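Local coordinates for protein exoglucanase A (Cellulomonas fimi, PDB 7CBD) that hydrolyses beta-1,4-glucosidic linkages of cellulose with inversion of anomeric configuration, releasing cellobiose from the non-reducing chain ends, through this family 6 catalytic domain, at residues 172-175 with 176-180. Residues are numbered along the deposited sequence; the frame is centred on the assembly and turned at random.
Sequences QGVK and YALDK
Lys175 and Asp179 form an i to i+4 salt bridge on helix 161-182, which packs against the parallel strands of the glycoside hydrolase family 6 catalytic domain. Lys175 NZ lies 2.8 Å from Asp179 OD2 and meets the syn lone pair of that oxygen. The lysine starts out with CG anti to its own backbone nitrogen (chi1 167°), runs extended through CD and CE, and bends only at chi4 (61°), which turns the ammonium in toward the carboxylate one turn on. Both ends have further partners toward the C-terminal end of helix 202-218: NZ also bonds Ser218 O, and Asp179 OD1 takes the backbone N-H of Thr220.

On the buried side Val174 and Leu178 run alongside each other in the same direction, with Val174 CG1 3.8 Å from Leu178 CD1. These are branched apolar side chains, both of which touch Ile191 of strand 187-192 and Val215 of helix 202-218. The backbone beneath is regular: Leu178 N bonds Val174 O at 2.9 Å, and Ala177 N reaches Gly173 O at the same length. Tyr176 N closes on Gln172 O at 3.0 Å. Ala177, buried against Ile125 of helix 114-132, offers only a methyl group there, whereas the Tyr176 side chain touches Lys121 and Ile125 of that helix, has Lys180 CG 3.7 Å above one face of its ring, displaced toward the rim, and hydrogen-bonds Asp126 through OH.

The helix thus combines an apolar strip facing strand 187-192 and helix 202-218 with a charged pair whose carboxylate has a partner for each oxygen, an arrangement that probably favours the ionised aspartate and ties this turn to the end of the neighbouring helix.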
ATOM      1  N   GLN A 172      -8.431  19.968   0.590  0.65  8.50           N
ATOM      2  CA  GLN A 172      -8.000  20.879  -0.466  0.65  9.02           C
ATOM      3  C   GLN A 172      -6.799  20.325  -1.223  0.65  8.97           C
ATOM      4  O   GLN A 172      -6.687  20.514  -2.442  0.65  9.40           O
ATOM      5  CB  GLN A 172      -7.710  22.260   0.119  0.65 11.70           C
ATOM      6  CG  GLN A 172      -8.940  22.909   0.754  0.65 14.11           C
ATOM      7  CD  GLN A 172      -8.614  24.136   1.577  0.65 16.63           C
ATOM      8  OE1 GLN A 172      -7.661  24.858   1.285  0.65 17.06           O
ATOM      9  NE2 GLN A 172      -9.411  24.382   2.614  0.65 18.46           N
ATOM     10  N   GLY A 173      -5.902  19.628  -0.524  1.00  7.97           N
ATOM     11  CA  GLY A 173      -4.740  19.067  -1.184  1.00  7.29           C
ATOM     12  C   GLY A 173      -5.096  17.922  -2.106  1.00  6.45           C
ATOM     13  O   GLY A 173      -4.582  17.837  -3.224  1.00  7.48           O
ATOM     14  N   VAL A 174      -5.985  17.030  -1.659  1.00  6.07           N
ATOM     15  CA  VAL A 174      -6.410  15.943  -2.534  1.00  6.16           C
ATOM     16  C   VAL A 174      -7.175  16.493  -3.735  1.00  5.62           C
ATOM     17  O   VAL A 174      -6.985  16.030  -4.865  1.00  6.72           O
ATOM     18  CB  VAL A 174      -7.190  14.857  -1.765  1.00  6.28           C
ATOM     19  CG1 VAL A 174      -7.782  13.838  -2.738  1.00  5.87           C
ATOM     20  CG2 VAL A 174      -6.280  14.158  -0.776  1.00  6.59           C
ATOM     21  N   LYS A 175      -8.038  17.497  -3.523  1.00  6.38           N
ATOM     22  CA  LYS A 175      -8.708  18.137  -4.656  1.00  7.18           C
ATOM     23  C   LYS A 175      -7.694  18.659  -5.669  1.00  7.33           C
ATOM     24  O   LYS A 175      -7.846  18.456  -6.880  1.00  7.21           O
ATOM     25  CB  LYS A 175      -9.620  19.274  -4.183  1.00  8.31           C
ATOM     26  CG  LYS A 175     -10.097  20.167  -5.333  1.00  9.61           C
ATOM     27  CD  LYS A 175     -10.965  21.330  -4.888  1.00 11.46           C
ATOM     28  CE  LYS A 175     -11.009  22.445  -5.959  1.00 11.98           C
ATOM     29  NZ  LYS A 175     -11.576  22.021  -7.287  1.00 12.21           N
ATOM     30  N   TYR A 176      -6.649  19.336  -5.187  1.00  6.98           N
ATOM     31  CA  TYR A 176      -5.658  19.911  -6.091  1.00  7.47           C
ATOM     32  C   TYR A 176      -4.911  18.821  -6.850  1.00  7.69           C
ATOM     33  O   TYR A 176      -4.705  18.925  -8.065  1.00  7.81           O
ATOM     34  CB  TYR A 176      -4.688  20.780  -5.297  1.00  7.42           C
ATOM     35  CG  TYR A 176      -3.796  21.639  -6.162  1.00  7.75           C
ATOM     36  CD1 TYR A 176      -4.243  22.859  -6.656  1.00  8.68           C
ATOM     37  CD2 TYR A 176      -2.511  21.224  -6.496  1.00  7.84           C
ATOM     38  CE1 TYR A 176      -3.425  23.650  -7.443  1.00  9.51           C
ATOM     39  CE2 TYR A 176      -1.688  22.008  -7.286  1.00  7.89           C
ATOM     40  CZ  TYR A 176      -2.155  23.215  -7.761  1.00  8.92           C
ATOM     41  OH  TYR A 176      -1.338  23.996  -8.546  1.00 10.24           O
ATOM     42  N   ALA A 177      -4.484  17.770  -6.142  1.00  7.07           N
ATOM     43  CA  ALA A 177      -3.803  16.655  -6.786  1.00  6.63           C
ATOM     44  C   ALA A 177      -4.682  16.047  -7.866  1.00  5.49           C
ATOM     45  O   ALA A 177      -4.238  15.841  -9.003  1.00  6.78           O
ATOM     46  CB  ALA A 177      -3.427  15.607  -5.739  1.00  7.67           C
ATOM     47  N   LEU A 178      -5.947  15.777  -7.531  1.00  5.49           N
ATOM     48  CA  LEU A 178      -6.866  15.181  -8.496  1.00  6.97           C
ATOM     49  C   LEU A 178      -7.097  16.099  -9.690  1.00  6.85           C
ATOM     50  O   LEU A 178      -7.097  15.641 -10.840  1.00  6.97           O
ATOM     51  CB  LEU A 178      -8.191  14.840  -7.819  1.00  7.14           C
ATOM     52  CG  LEU A 178      -8.168  13.684  -6.816  1.00  6.52           C
ATOM     53  CD1 LEU A 178      -9.518  13.587  -6.146  1.00  7.22           C
ATOM     54  CD2 LEU A 178      -7.827  12.370  -7.488  1.00  7.30           C
ATOM     55  N   ASP A 179      -7.293  17.399  -9.444  1.00  6.83           N
ATOM     56  CA  ASP A 179      -7.532  18.331 -10.544  1.00  7.34           C
ATOM     57  C   ASP A 179      -6.340  18.366 -11.493  1.00  6.90           C
ATOM     58  O   ASP A 179      -6.500  18.296 -12.720  1.00  7.81           O
ATOM     59  CB  ASP A 179      -7.798  19.743 -10.007  1.00  7.97           C
ATOM     60  CG  ASP A 179      -9.206  19.930  -9.444  1.00  7.51           C
ATOM     61  OD1 ASP A 179     -10.114  19.114  -9.734  1.00  7.90           O
ATOM     62  OD2 ASP A 179      -9.406  20.927  -8.714  1.00  8.61           O
ATOM     63  N   LYS A 180      -5.128  18.479 -10.940  1.00  6.51           N
ATOM     64  CA  LYS A 180      -3.940  18.598 -11.779  1.00  6.98           C
ATOM     65  C   LYS A 180      -3.642  17.300 -12.513  1.00  6.36           C
ATOM     66  O   LYS A 180      -3.258  17.317 -13.686  1.00  8.71           O
ATOM     67  CB  LYS A 180      -2.741  19.018 -10.931  1.00  9.15           C
ATOM     68  CG  LYS A 180      -2.858  20.438 -10.404  1.00 10.65           C
ATOM     69  CD  LYS A 180      -2.536  21.453 -11.481  1.00 15.19           C
ATOM     70  CE  LYS A 180      -1.046  21.429 -11.808  1.00 17.94           C
ATOM     71  NZ  LYS A 180      -0.599  22.609 -12.609  1.00 20.09           N
TER